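Uncharacterized conserved protein (Idiomarina loihiensis, PDB 2QSD) is of unknown function, a conserved DUF1543-family protein whose two copies in the assembly meet through polar and packing contacts. Local coordinates at residues A[17-20]-A[25-28]; A[30-35]-A[41-46]; A[85-90]-A[114-119]. All coordinates share one frame; numbering follows the deposited sequence.

Interaction 1: residues A[17-20]-A[25-28]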
ATOM      1  N   GLY A  17       5.176  -0.175  -6.827  1.00 35.49           N
ATOM      2  CA  GLY A  17       4.948  -0.790  -8.119  1.00 37.96           C
ATOM      3  C   GLY A  17       3.608  -1.485  -8.175  1.00 39.88           C
ATOM      4  O   GLY A  17       2.738  -1.263  -7.327  1.00 32.43           O
ATOM      5  N   THR A  18       3.450  -2.345  -9.172  1.00 35.40           N
ATOM      6  CA  THR A  18       2.181  -3.006  -9.397  1.00 40.60           C
ATOM      7  C   THR A  18       2.254  -4.513  -9.106  1.00 38.47           C
ATOM      8  O   THR A  18       3.342  -5.083  -8.981  1.00 40.49           O
ATOM      9  CB  THR A  18       1.641  -2.688 -10.826  1.00 45.30           C
ATOM     10  OG1 THR A  18       0.311  -3.193 -10.958  1.00 70.16           O
ATOM     11  CG2 THR A  18       2.518  -3.300 -11.905  1.00 40.29           C
ATOM     12  N   ALA A  19       1.089  -5.134  -8.954  1.00 34.73           N
ATOM     13  CA  ALA A  19       0.968  -6.592  -8.879  1.00 37.02           C
ATOM     14  C   ALA A  19      -0.307  -7.023  -9.614  1.00 37.95           C
ATOM     15  O   ALA A  19      -1.256  -6.234  -9.697  1.00 36.65           O
ATOM     16  CB  ALA A  19       0.937  -7.055  -7.427  1.00 37.29           C
ATOM     17  N   PRO A  20      -0.331  -8.258 -10.167  1.00 39.37           N
ATOM     18  CA  PRO A  20      -1.520  -8.707 -10.904  1.00 37.58           C
ATOM     19  C   PRO A  20      -2.774  -8.761 -10.044  1.00 40.86           C
ATOM     20  O   PRO A  20      -2.741  -9.270  -8.917  1.00 39.30           O
ATOM     21  CB  PRO A  20      -1.137 -10.117 -11.353  1.00 34.34           C
ATOM     22  CG  PRO A  20       0.366 -10.115 -11.370  1.00 30.90           C
ATOM     23  CD  PRO A  20       0.725  -9.290 -10.179  1.00 35.35           C
ATOM     24  N   GLU A  25      -1.278   1.138  -7.310  1.00 38.57           N
ATOM     25  CA  GLU A  25       0.120   0.903  -6.973  1.00 41.80           C
ATOM     26  C   GLU A  25       0.218   0.450  -5.513  1.00 40.07           C
ATOM     27  O   GLU A  25      -0.452   0.997  -4.633  1.00 41.29           O
ATOM     28  CB  GLU A  25       0.902   2.209  -7.163  1.00 43.90           C
ATOM     29  CG  GLU A  25       2.370   2.065  -7.520  1.00 62.38           C
ATOM     30  CD  GLU A  25       2.639   2.173  -9.014  1.00 63.72           C
ATOM     31  OE1 GLU A  25       3.790   2.470  -9.388  1.00 74.31           O
ATOM     32  OE2 GLU A  25       1.712   1.965  -9.817  1.00 63.15           O
ATOM     33  N   LEU A  26       1.037  -0.561  -5.260  1.00 34.03           N
ATOM     34  CA  LEU A  26       1.228  -1.059  -3.903  1.00 37.83           C
ATOM     35  C   LEU A  26       2.630  -0.716  -3.444  1.00 38.70           C
ATOM     36  O   LEU A  26       3.499  -0.422  -4.268  1.00 40.39           O
ATOM     37  CB  LEU A  26       1.015  -2.572  -3.849  1.00 35.77           C
ATOM     38  CG  LEU A  26      -0.161  -3.051  -4.691  1.00 40.68           C
ATOM     39  CD1 LEU A  26       0.064  -4.471  -5.121  1.00 35.23           C
ATOM     40  CD2 LEU A  26      -1.485  -2.887  -3.956  1.00 39.03           C
ATOM     41  N   HIS A  27       2.842  -0.751  -2.130  1.00 36.37           N
ATOM     42  CA  HIS A  27       4.134  -0.417  -1.543  1.00 36.25           C
ATOM     43  C   HIS A  27       4.563  -1.442  -0.496  1.00 35.96           C
ATOM     44  O   HIS A  27       3.735  -1.945   0.251  1.00 38.38           O
ATOM     45  CB  HIS A  27       4.081   0.973  -0.907  1.00 31.68           C
ATOM     46  CG  HIS A  27       3.801   2.070  -1.883  1.00 47.17           C
ATOM     47  ND1 HIS A  27       2.524   2.399  -2.285  1.00 52.66           N
ATOM     48  CD2 HIS A  27       4.635   2.905  -2.547  1.00 41.94           C
ATOM     49  CE1 HIS A  27       2.583   3.390  -3.155  1.00 57.51           C
ATOM     50  NE2 HIS A  27       3.852   3.714  -3.333  1.00 57.45           N
ATOM     51  N   ASP A  28       5.860  -1.723  -0.437  1.00 29.06           N
ATOM     52  CA  ASP A  28       6.423  -2.599   0.588  1.00 37.62           C
ATOM     53  C   ASP A  28       7.730  -2.013   1.135  1.00 36.87           C
ATOM     54  O   ASP A  28       8.376  -1.198   0.475  1.00 33.89           O
ATOM     55  CB  ASP A  28       6.663  -4.011   0.020  1.00 37.82           C
ATOM     56  CG  ASP A  28       6.907  -5.058   1.103  1.00 40.91           C
ATOM     57  OD1 ASP A  28       6.471  -4.840   2.251  1.00 47.38           O
ATOM     58  OD2 ASP A  28       7.528  -6.105   0.810  1.00 42.61           O
TER

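Interaction 2: residues A[30-35]-A[41-46]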
ATOM      1  N   ARG A  30      11.488  -3.049   2.265  1.00 39.99           N
ATOM      2  CA  ARG A  30      12.524  -4.080   2.190  1.00 38.27           C
ATOM      3  C   ARG A  30      13.758  -3.695   3.015  1.00 41.21           C
ATOM      4  O   ARG A  30      14.095  -2.512   3.141  1.00 39.05           O
ATOM      5  CB  ARG A  30      12.951  -4.349   0.739  1.00 32.89           C
ATOM      6  CG  ARG A  30      11.831  -4.612  -0.271  1.00 41.67           C
ATOM      7  CD  ARG A  30      10.887  -5.737   0.151  1.00 45.31           C
ATOM      8  NE  ARG A  30      11.560  -7.023   0.307  1.00 44.79           N
ATOM      9  CZ  ARG A  30      10.989  -8.110   0.822  1.00 47.46           C
ATOM     10  NH1 ARG A  30       9.726  -8.084   1.232  1.00 40.41           N
ATOM     11  NH2 ARG A  30      11.688  -9.229   0.931  1.00 38.41           N
ATOM     12  N   PHE A  31      14.423  -4.704   3.571  1.00 37.52           N
ATOM     13  CA  PHE A  31      15.725  -4.530   4.191  1.00 36.48           C
ATOM     14  C   PHE A  31      16.769  -5.110   3.259  1.00 39.60           C
ATOM     15  O   PHE A  31      16.629  -6.242   2.805  1.00 44.30           O
ATOM     16  CB  PHE A  31      15.777  -5.212   5.557  1.00 40.83           C
ATOM     17  CG  PHE A  31      14.955  -4.520   6.605  1.00 47.13           C
ATOM     18  CD1 PHE A  31      13.616  -4.865   6.802  1.00 39.32           C
ATOM     19  CD2 PHE A  31      15.515  -3.507   7.388  1.00 45.64           C
ATOM     20  CE1 PHE A  31      12.846  -4.213   7.766  1.00 44.77           C
ATOM     21  CE2 PHE A  31      14.757  -2.851   8.359  1.00 47.08           C
ATOM     22  CZ  PHE A  31      13.421  -3.205   8.549  1.00 50.42           C
ATOM     23  N   VAL A  32      17.801  -4.323   2.956  1.00 37.20           N
ATOM     24  CA  VAL A  32      18.848  -4.730   2.013  1.00 38.13           C
ATOM     25  C   VAL A  32      20.232  -4.304   2.509  1.00 42.73           C
ATOM     26  O   VAL A  32      20.355  -3.324   3.249  1.00 39.27           O
ATOM     27  CB  VAL A  32      18.618  -4.166   0.583  1.00 35.81           C
ATOM     28  CG1 VAL A  32      17.504  -4.919  -0.134  1.00 36.78           C
ATOM     29  CG2 VAL A  32      18.330  -2.658   0.612  1.00 35.04           C
ATOM     30  N   VAL A  33      21.263  -5.046   2.100  1.00 38.85           N
ATOM     31  CA  VAL A  33      22.635  -4.782   2.523  1.00 34.47           C
ATOM     32  C   VAL A  33      23.578  -4.609   1.331  1.00 38.56           C
ATOM     33  O   VAL A  33      23.634  -5.462   0.451  1.00 48.54           O
ATOM     34  CB  VAL A  33      23.160  -5.893   3.474  1.00 37.87           C
ATOM     35  CG1 VAL A  33      24.660  -5.754   3.726  1.00 37.33           C
ATOM     36  CG2 VAL A  33      22.433  -5.846   4.794  1.00 35.37           C
ATOM     37  N   GLY A  34      24.307  -3.497   1.313  1.00 41.48           N
ATOM     38  CA  GLY A  34      25.321  -3.235   0.295  1.00 44.01           C
ATOM     39  C   GLY A  34      26.240  -2.075   0.659  1.00 46.87           C
ATOM     40  O   GLY A  34      25.953  -1.324   1.595  1.00 47.50           O
ATOM     41  N   PRO A  35      27.359  -1.925  -0.076  1.00 50.16           N
ATOM     42  CA  PRO A  35      28.287  -0.787   0.089  1.00 54.09           C
ATOM     43  C   PRO A  35      27.667   0.539  -0.347  1.00 56.10           C
ATOM     44  O   PRO A  35      27.999   1.596   0.196  1.00 55.50           O
ATOM     45  CB  PRO A  35      29.456  -1.135  -0.844  1.00 54.49           C
ATOM     46  CG  PRO A  35      29.265  -2.587  -1.219  1.00 54.85           C
ATOM     47  CD  PRO A  35      27.810  -2.867  -1.118  1.00 46.75           C
ATOM     48  N   TYR A  41      20.212  -2.893  -5.670  1.00 40.28           N
ATOM     49  CA  TYR A  41      19.153  -3.010  -6.681  1.00 42.79           C
ATOM     50  C   TYR A  41      18.740  -4.450  -7.032  1.00 46.74           C
ATOM     51  O   TYR A  41      17.541  -4.721  -7.091  1.00 49.12           O
ATOM     52  CB  TYR A  41      19.455  -2.183  -7.943  1.00 41.24           C
ATOM     53  CG  TYR A  41      19.379  -0.676  -7.767  1.00 48.93           C
ATOM     54  CD1 TYR A  41      18.825  -0.104  -6.616  1.00 51.24           C
ATOM     55  CD2 TYR A  41      19.829   0.184  -8.776  1.00 49.93           C
ATOM     56  CE1 TYR A  41      18.749   1.275  -6.461  1.00 41.02           C
ATOM     57  CE2 TYR A  41      19.750   1.577  -8.629  1.00 39.61           C
ATOM     58  CZ  TYR A  41      19.208   2.106  -7.465  1.00 43.71           C
ATOM     59  OH  TYR A  41      19.116   3.466  -7.291  1.00 54.98           O
ATOM     60  N   PRO A  42      19.712  -5.372  -7.266  1.00 52.49           N
ATOM     61  CA  PRO A  42      19.321  -6.780  -7.450  1.00 50.69           C
ATOM     62  C   PRO A  42      18.507  -7.368  -6.301  1.00 48.87           C
ATOM     63  O   PRO A  42      17.545  -8.101  -6.546  1.00 53.23           O
ATOM     64  CB  PRO A  42      20.671  -7.505  -7.555  1.00 45.84           C
ATOM     65  CG  PRO A  42      21.580  -6.489  -8.125  1.00 50.95           C
ATOM     66  CD  PRO A  42      21.172  -5.213  -7.441  1.00 52.42           C
ATOM     67  N   ALA A  43      18.887  -7.035  -5.070  1.00 43.41           N
ATOM     68  CA  ALA A  43      18.214  -7.546  -3.887  1.00 40.73           C
ATOM     69  C   ALA A  43      16.843  -6.910  -3.693  1.00 42.09           C
ATOM     70  O   ALA A  43      15.945  -7.531  -3.127  1.00 51.36           O
ATOM     71  CB  ALA A  43      19.078  -7.345  -2.651  1.00 37.81           C
ATOM     72  N   ILE A  44      16.687  -5.672  -4.158  1.00 41.62           N
ATOM     73  CA  ILE A  44      15.390  -5.003  -4.121  1.00 42.30           C
ATOM     74  C   ILE A  44      14.453  -5.655  -5.127  1.00 42.51           C
ATOM     75  O   ILE A  44      13.330  -6.039  -4.777  1.00 44.63           O
ATOM     76  CB  ILE A  44      15.509  -3.495  -4.403  1.00 40.88           C
ATOM     77  CG1 ILE A  44      16.280  -2.819  -3.275  1.00 35.11           C
ATOM     78  CG2 ILE A  44      14.121  -2.857  -4.534  1.00 33.33           C
ATOM     79  CD1 ILE A  44      16.630  -1.383  -3.561  1.00 42.22           C
ATOM     80  N   ARG A  45      14.940  -5.801  -6.358  1.00 40.23           N
ATOM     81  CA  ARG A  45      14.192  -6.471  -7.427  1.00 46.51           C
ATOM     82  C   ARG A  45      13.743  -7.884  -7.068  1.00 44.89           C
ATOM     83  O   ARG A  45      12.598  -8.244  -7.330  1.00 51.95           O
ATOM     84  CB  ARG A  45      14.981  -6.484  -8.734  1.00 39.27           C
ATOM     85  CG  ARG A  45      14.987  -5.143  -9.442  1.00 49.36           C
ATOM     86  CD  ARG A  45      15.161  -5.320 -10.940  1.00 57.97           C
ATOM     87  NE  ARG A  45      14.833  -4.108 -11.694  1.00 64.71           N
ATOM     88  CZ  ARG A  45      13.600  -3.738 -12.038  1.00 62.83           C
ATOM     89  NH1 ARG A  45      13.416  -2.618 -12.726  1.00 56.22           N
ATOM     90  NH2 ARG A  45      12.547  -4.474 -11.693  1.00 63.74           N
ATOM     91  N   LYS A  46      14.623  -8.662  -6.440  1.00 42.20           N
ATOM     92  CA  LYS A  46      14.279 -10.036  -6.072  1.00 50.05           C
ATOM     93  C   LYS A  46      13.441 -10.141  -4.794  1.00 50.04           C
ATOM     94  O   LYS A  46      12.817 -11.172  -4.545  1.00 58.49           O
ATOM     95  CB  LYS A  46      15.524 -10.940  -6.022  1.00 55.25           C
ATOM     96  CG  LYS A  46      16.337 -10.888  -4.739  1.00 73.61           C
ATOM     97  CD  LYS A  46      17.172 -12.162  -4.558  1.00 96.65           C
ATOM     98  CE  LYS A  46      18.282 -12.299  -5.605  1.00103.01           C
ATOM     99  NZ  LYS A  46      19.089 -13.542  -5.408  1.00104.70           N
TER

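Interaction 3: residues A[85-90]-A[114-119]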
ATOM      1  N   ARG A  85      17.869  -8.635  19.644  1.00 63.66           N
ATOM      2  CA  ARG A  85      17.789  -8.605  18.192  1.00 60.86           C
ATOM      3  C   ARG A  85      16.989  -7.431  17.656  1.00 55.72           C
ATOM      4  O   ARG A  85      16.189  -6.809  18.366  1.00 53.34           O
ATOM      5  CB  ARG A  85      17.212  -9.922  17.658  1.00 60.78           C
ATOM      6  CG  ARG A  85      18.260 -10.986  17.384  1.00 77.35           C
ATOM      7  CD  ARG A  85      17.650 -12.373  17.302  1.00 99.10           C
ATOM      8  NE  ARG A  85      17.256 -12.874  18.620  1.00119.80           N
ATOM      9  CZ  ARG A  85      16.786 -14.096  18.858  1.00127.46           C
ATOM     10  NH1 ARG A  85      16.459 -14.447  20.095  1.00127.88           N
ATOM     11  NH2 ARG A  85      16.641 -14.970  17.868  1.00127.62           N
ATOM     12  N   LEU A  86      17.223  -7.144  16.383  1.00 53.22           N
ATOM     13  CA  LEU A  86      16.518  -6.105  15.662  1.00 49.63           C
ATOM     14  C   LEU A  86      15.139  -6.611  15.228  1.00 51.09           C
ATOM     15  O   LEU A  86      15.020  -7.657  14.578  1.00 46.82           O
ATOM     16  CB  LEU A  86      17.348  -5.711  14.443  1.00 49.51           C
ATOM     17  CG  LEU A  86      17.272  -4.292  13.905  1.00 55.08           C
ATOM     18  CD1 LEU A  86      17.710  -3.289  14.957  1.00 60.80           C
ATOM     19  CD2 LEU A  86      18.160  -4.205  12.687  1.00 52.54           C
ATOM     20  N   TYR A  87      14.099  -5.874  15.598  1.00 43.91           N
ATOM     21  CA  TYR A  87      12.750  -6.230  15.206  1.00 47.03           C
ATOM     22  C   TYR A  87      12.070  -5.089  14.474  1.00 51.64           C
ATOM     23  O   TYR A  87      12.101  -3.940  14.918  1.00 49.17           O
ATOM     24  CB  TYR A  87      11.907  -6.644  16.411  1.00 56.28           C
ATOM     25  CG  TYR A  87      12.224  -8.018  16.962  1.00 67.97           C
ATOM     26  CD1 TYR A  87      13.098  -8.173  18.040  1.00 67.36           C
ATOM     27  CD2 TYR A  87      11.641  -9.166  16.416  1.00 69.76           C
ATOM     28  CE1 TYR A  87      13.393  -9.433  18.556  1.00 68.86           C
ATOM     29  CE2 TYR A  87      11.931 -10.432  16.928  1.00 73.63           C
ATOM     30  CZ  TYR A  87      12.807 -10.557  18.000  1.00 71.26           C
ATOM     31  OH  TYR A  87      13.102 -11.800  18.515  1.00 70.78           O
ATOM     32  N   PHE A  88      11.456  -5.436  13.348  1.00 54.47           N
ATOM     33  CA  PHE A  88      10.662  -4.523  12.545  1.00 54.08           C
ATOM     34  C   PHE A  88       9.185  -4.781  12.835  1.00 56.58           C
ATOM     35  O   PHE A  88       8.715  -5.906  12.680  1.00 57.77           O
ATOM     36  CB  PHE A  88      10.971  -4.776  11.071  1.00 55.20           C
ATOM     37  CG  PHE A  88      10.069  -4.049  10.123  1.00 57.86           C
ATOM     38  CD1 PHE A  88      10.171  -2.668   9.969  1.00 52.98           C
ATOM     39  CD2 PHE A  88       9.128  -4.747   9.369  1.00 50.23           C
ATOM     40  CE1 PHE A  88       9.353  -1.992   9.086  1.00 56.58           C
ATOM     41  CE2 PHE A  88       8.300  -4.078   8.482  1.00 51.55           C
ATOM     42  CZ  PHE A  88       8.414  -2.694   8.341  1.00 63.57           C
ATOM     43  N   VAL A  89       8.461  -3.745  13.252  1.00 51.91           N
ATOM     44  CA  VAL A  89       7.065  -3.899  13.662  1.00 57.97           C
ATOM     45  C   VAL A  89       6.117  -3.093  12.775  1.00 62.83           C
ATOM     46  O   VAL A  89       6.180  -1.859  12.736  1.00 56.88           O
ATOM     47  CB  VAL A  89       6.846  -3.514  15.158  1.00 61.36           C
ATOM     48  CG1 VAL A  89       5.370  -3.602  15.535  1.00 59.01           C
ATOM     49  CG2 VAL A  89       7.671  -4.407  16.080  1.00 61.38           C
ATOM     50  N   ASN A  90       5.238  -3.810  12.078  1.00 71.88           N
ATOM     51  CA  ASN A  90       4.229  -3.221  11.202  1.00 77.74           C
ATOM     52  C   ASN A  90       2.901  -3.031  11.936  1.00 76.25           C
ATOM     53  O   ASN A  90       2.317  -4.003  12.419  1.00 78.00           O
ATOM     54  CB  ASN A  90       4.046  -4.110   9.962  1.00 80.61           C
ATOM     55  CG  ASN A  90       2.952  -3.611   9.022  1.00 96.14           C
ATOM     56  OD1 ASN A  90       2.104  -4.389   8.582  1.00 96.65           O
ATOM     57  ND2 ASN A  90       2.970  -2.314   8.709  1.00 99.67           N
ATOM     58  N   GLN A 114       7.419 -10.990  21.363  1.00 83.95           N
ATOM     59  CA  GLN A 114       6.372 -10.531  22.284  1.00 87.84           C
ATOM     60  C   GLN A 114       6.708  -9.163  22.882  1.00 85.77           C
ATOM     61  O   GLN A 114       5.879  -8.251  22.864  1.00 83.39           O
ATOM     62  CB  GLN A 114       6.162 -11.552  23.411  1.00 92.46           C
ATOM     63  CG  GLN A 114       6.013 -13.004  22.951  1.00104.89           C
ATOM     64  CD  GLN A 114       4.606 -13.348  22.480  1.00114.16           C
ATOM     65  OE1 GLN A 114       3.624 -12.736  22.902  1.00115.09           O
ATOM     66  NE2 GLN A 114       4.506 -14.345  21.606  1.00113.93           N
ATOM     67  N   SER A 115       7.928  -9.030  23.402  1.00 85.23           N
ATOM     68  CA  SER A 115       8.405  -7.779  23.998  1.00 86.12           C
ATOM     69  C   SER A 115       8.668  -6.699  22.947  1.00 84.28           C
ATOM     70  O   SER A 115       8.567  -5.502  23.239  1.00 83.04           O
ATOM     71  CB  SER A 115       9.670  -8.024  24.822  1.00 85.92           C
ATOM     72  OG  SER A 115      10.693  -8.578  24.018  1.00 89.42           O
ATOM     73  N   ALA A 116       9.007  -7.134  21.734  1.00 77.71           N
ATOM     74  CA  ALA A 116       9.171  -6.241  20.594  1.00 75.57           C
ATOM     75  C   ALA A 116       7.882  -5.482  20.308  1.00 77.41           C
ATOM     76  O   ALA A 116       7.894  -4.253  20.181  1.00 74.38           O
ATOM     77  CB  ALA A 116       9.610  -7.025  19.372  1.00 73.11           C
ATOM     78  N   LYS A 117       6.776  -6.224  20.239  1.00 80.27           N
ATOM     79  CA  LYS A 117       5.449  -5.654  20.010  1.00 84.49           C
ATOM     80  C   LYS A 117       5.040  -4.691  21.128  1.00 85.04           C
ATOM     81  O   LYS A 117       4.457  -3.641  20.859  1.00 82.09           O
ATOM     82  CB  LYS A 117       4.404  -6.762  19.835  1.00 86.49           C
ATOM     83  CG  LYS A 117       4.506  -7.516  18.509  1.00 88.30           C
ATOM     84  CD  LYS A 117       3.437  -8.593  18.387  1.00 89.04           C
ATOM     85  CE  LYS A 117       3.624  -9.406  17.114  1.00 96.40           C
ATOM     86  NZ  LYS A 117       2.535 -10.401  16.907  1.00 90.82           N
ATOM     87  N   GLN A 118       5.379  -5.049  22.368  1.00 88.52           N
ATOM     88  CA  GLN A 118       5.101  -4.218  23.543  1.00 93.70           C
ATOM     89  C   GLN A 118       5.825  -2.873  23.510  1.00 88.56           C
ATOM     90  O   GLN A 118       5.211  -1.834  23.757  1.00 84.29           O
ATOM     91  CB  GLN A 118       5.451  -4.970  24.834  1.00 98.87           C
ATOM     92  CG  GLN A 118       4.426  -6.023  25.250  1.00107.24           C
ATOM     93  CD  GLN A 118       4.752  -6.680  26.584  1.00104.64           C
ATOM     94  OE1 GLN A 118       5.283  -6.044  27.497  1.00110.40           O
ATOM     95  NE2 GLN A 118       4.423  -7.961  26.705  1.00108.91           N
ATOM     96  N   LEU A 119       7.120  -2.903  23.193  1.00 89.47           N
ATOM     97  CA  LEU A 119       7.952  -1.694  23.117  1.00 86.69           C
ATOM     98  C   LEU A 119       7.537  -0.770  21.982  1.00 83.73           C
ATOM     99  O   LEU A 119       7.636   0.452  22.101  1.00 79.29           O
ATOM    100  CB  LEU A 119       9.431  -2.058  22.956  1.00 86.88           C
ATOM    101  CG  LEU A 119      10.177  -2.654  24.150  1.00 90.46           C
ATOM    102  CD1 LEU A 119      11.392  -3.425  23.663  1.00 89.35           C
ATOM    103  CD2 LEU A 119      10.571  -1.578  25.161  1.00 97.32           C
TER

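Interaction 1: residues A[17-20]-A[25-28]
Gly17, the last residue of strand 9-17, pairs with Leu26, the first of strand 26-34, as an antiparallel hydrogen-bonded pair whose CA atoms lie 5.6 Å apart. The glycine uses both backbone polar groups: Gly17 N donates to Leu26 O (3.1 Å), and Leu26 N returns a shorter, straighter bond to Gly17 O (2.8 Å, 161° at the hydrogen). Across the glycine backbone lies the Glu25 side chain. With CG anti to the backbone N (chi1 -151°) and the chain bent at chi2, its methylene CG comes within 3.4 Å of Gly17 O and its OE1 within 3.7 Å of Gly17 CA; the carboxylate's polar partner lies beyond, where Glu25 OE1 is hydrogen-bonded to His56 NE2. Past Thr18, the chain brings Ala19 CB against one branch of Leu26, CD1, at 3.6 Å, an apolar touch beside the two backbone bonds. The contact thus closes the base of the loop joining two antiparallel neighbours, a beta-hairpin connection. Phe49 packs on both Ala19 and Leu26, strand 56-62 supplies His56 from the other flank of strand 9-17, and His27 of the second subunit packs on Leu26.

Interaction 2: residues A[30-35]-A[41-46]
Strand 26-34 and helix 41-47 come closest at Val32 and Ala43, whose CA atoms are 6.6 Å apart, and no hydrogen bond joins the two segments. The contact therefore rests on side chains, and one methyl group carries it. Val32 points toward the helix, and its chi1 of -75° sets CG1 beside the backbone N, anti to the carbonyl carbon. From there CG1 meets Ala43 CB at 3.8 Å and Ile44 CG1 at 4.0 Å, so that a single branch of the valine touches two consecutive helix residues. Ala43 faces the strand directly, and its short side chain is consistent with the near approach of the helix backbone. Ile44 offers the methylene of its longer branch instead of a methyl end, and its side chain and that of Val32 cross at about a right angle. All three touching groups are hydrocarbon, making this a small apolar patch in which Val32 and Ile44 are buried. Next to it, Asp153 is touched by the side chains of both Val32 and Ala43, and its OD2 accepts a hydrogen bond from Val33 N. The helix lies over one face of the antiparallel sheet: Val32 also packs on Phe11 and Ile44 on Val15, both of strand 9-17, which pairs with strand 26-34, while Met37 from the connecting loop touches Ile44.

Interaction 3: residues A[85-90]-A[114-119]
With chi1 at -75°, Tyr87 CG stands anti to the carbonyl carbon, which brings the root of the ring up to the Ala116 methyl; at Val89, a chi1 of 177° puts CG2 in the corresponding position beside the backbone N. Ala116 CB lies 3.7 Å from Tyr87 CG and 3.8 Å from Tyr87 CB, far from the hydroxyl. The methyl makes an off-centre CH-pi contact, 4.1 Å from the Tyr87 ring centroid and 29° off the ring normal. The Val89 methyl CG2 meets the backbone of the same residue, 4.1 Å from Ala116 O. Ala116 is thus shared by two alternate residues of the strand that point to one side of it, and its small side chain is consistent with the close approach of 6.5 Å between the Tyr87 and Ala116 CA atoms. Further along the helix Ala120 touches Val89, and Pro113 touches Tyr87 near the helix start. Ala110 and Cys148, from the two flanking strands, also touch Tyr87. The arrangement is a two-layer helix-on-sheet packing, with helix 113-122 against one face of the antiparallel sheet formed by strands 105-110, 85-90 and 145-148.

How the interactions relate
All three contacts are largely buried, yet their chemistry differs. Interaction 1 is built chiefly on a backbone pairing at the loop end of a hairpin, whereas interactions 2 and 3 are mainly apolar helix-on-sheet contacts without hydrogen bonds between their segments. Interactions 1 and 2 share strand 26-34, one at its start and the other toward its end, with centres about 17 Å apart. Interactions 2 and 3 lie on opposite sides of the chain's centre but touch through strand residues, Phe31 CZ reaching Phe88 CD1 at 3.6 Å in an edge-to-face pair. Across the subunit interface, Glu25 N of interaction 1 bonds to Asn90 OD1 of the second subunit, one of several contacts there.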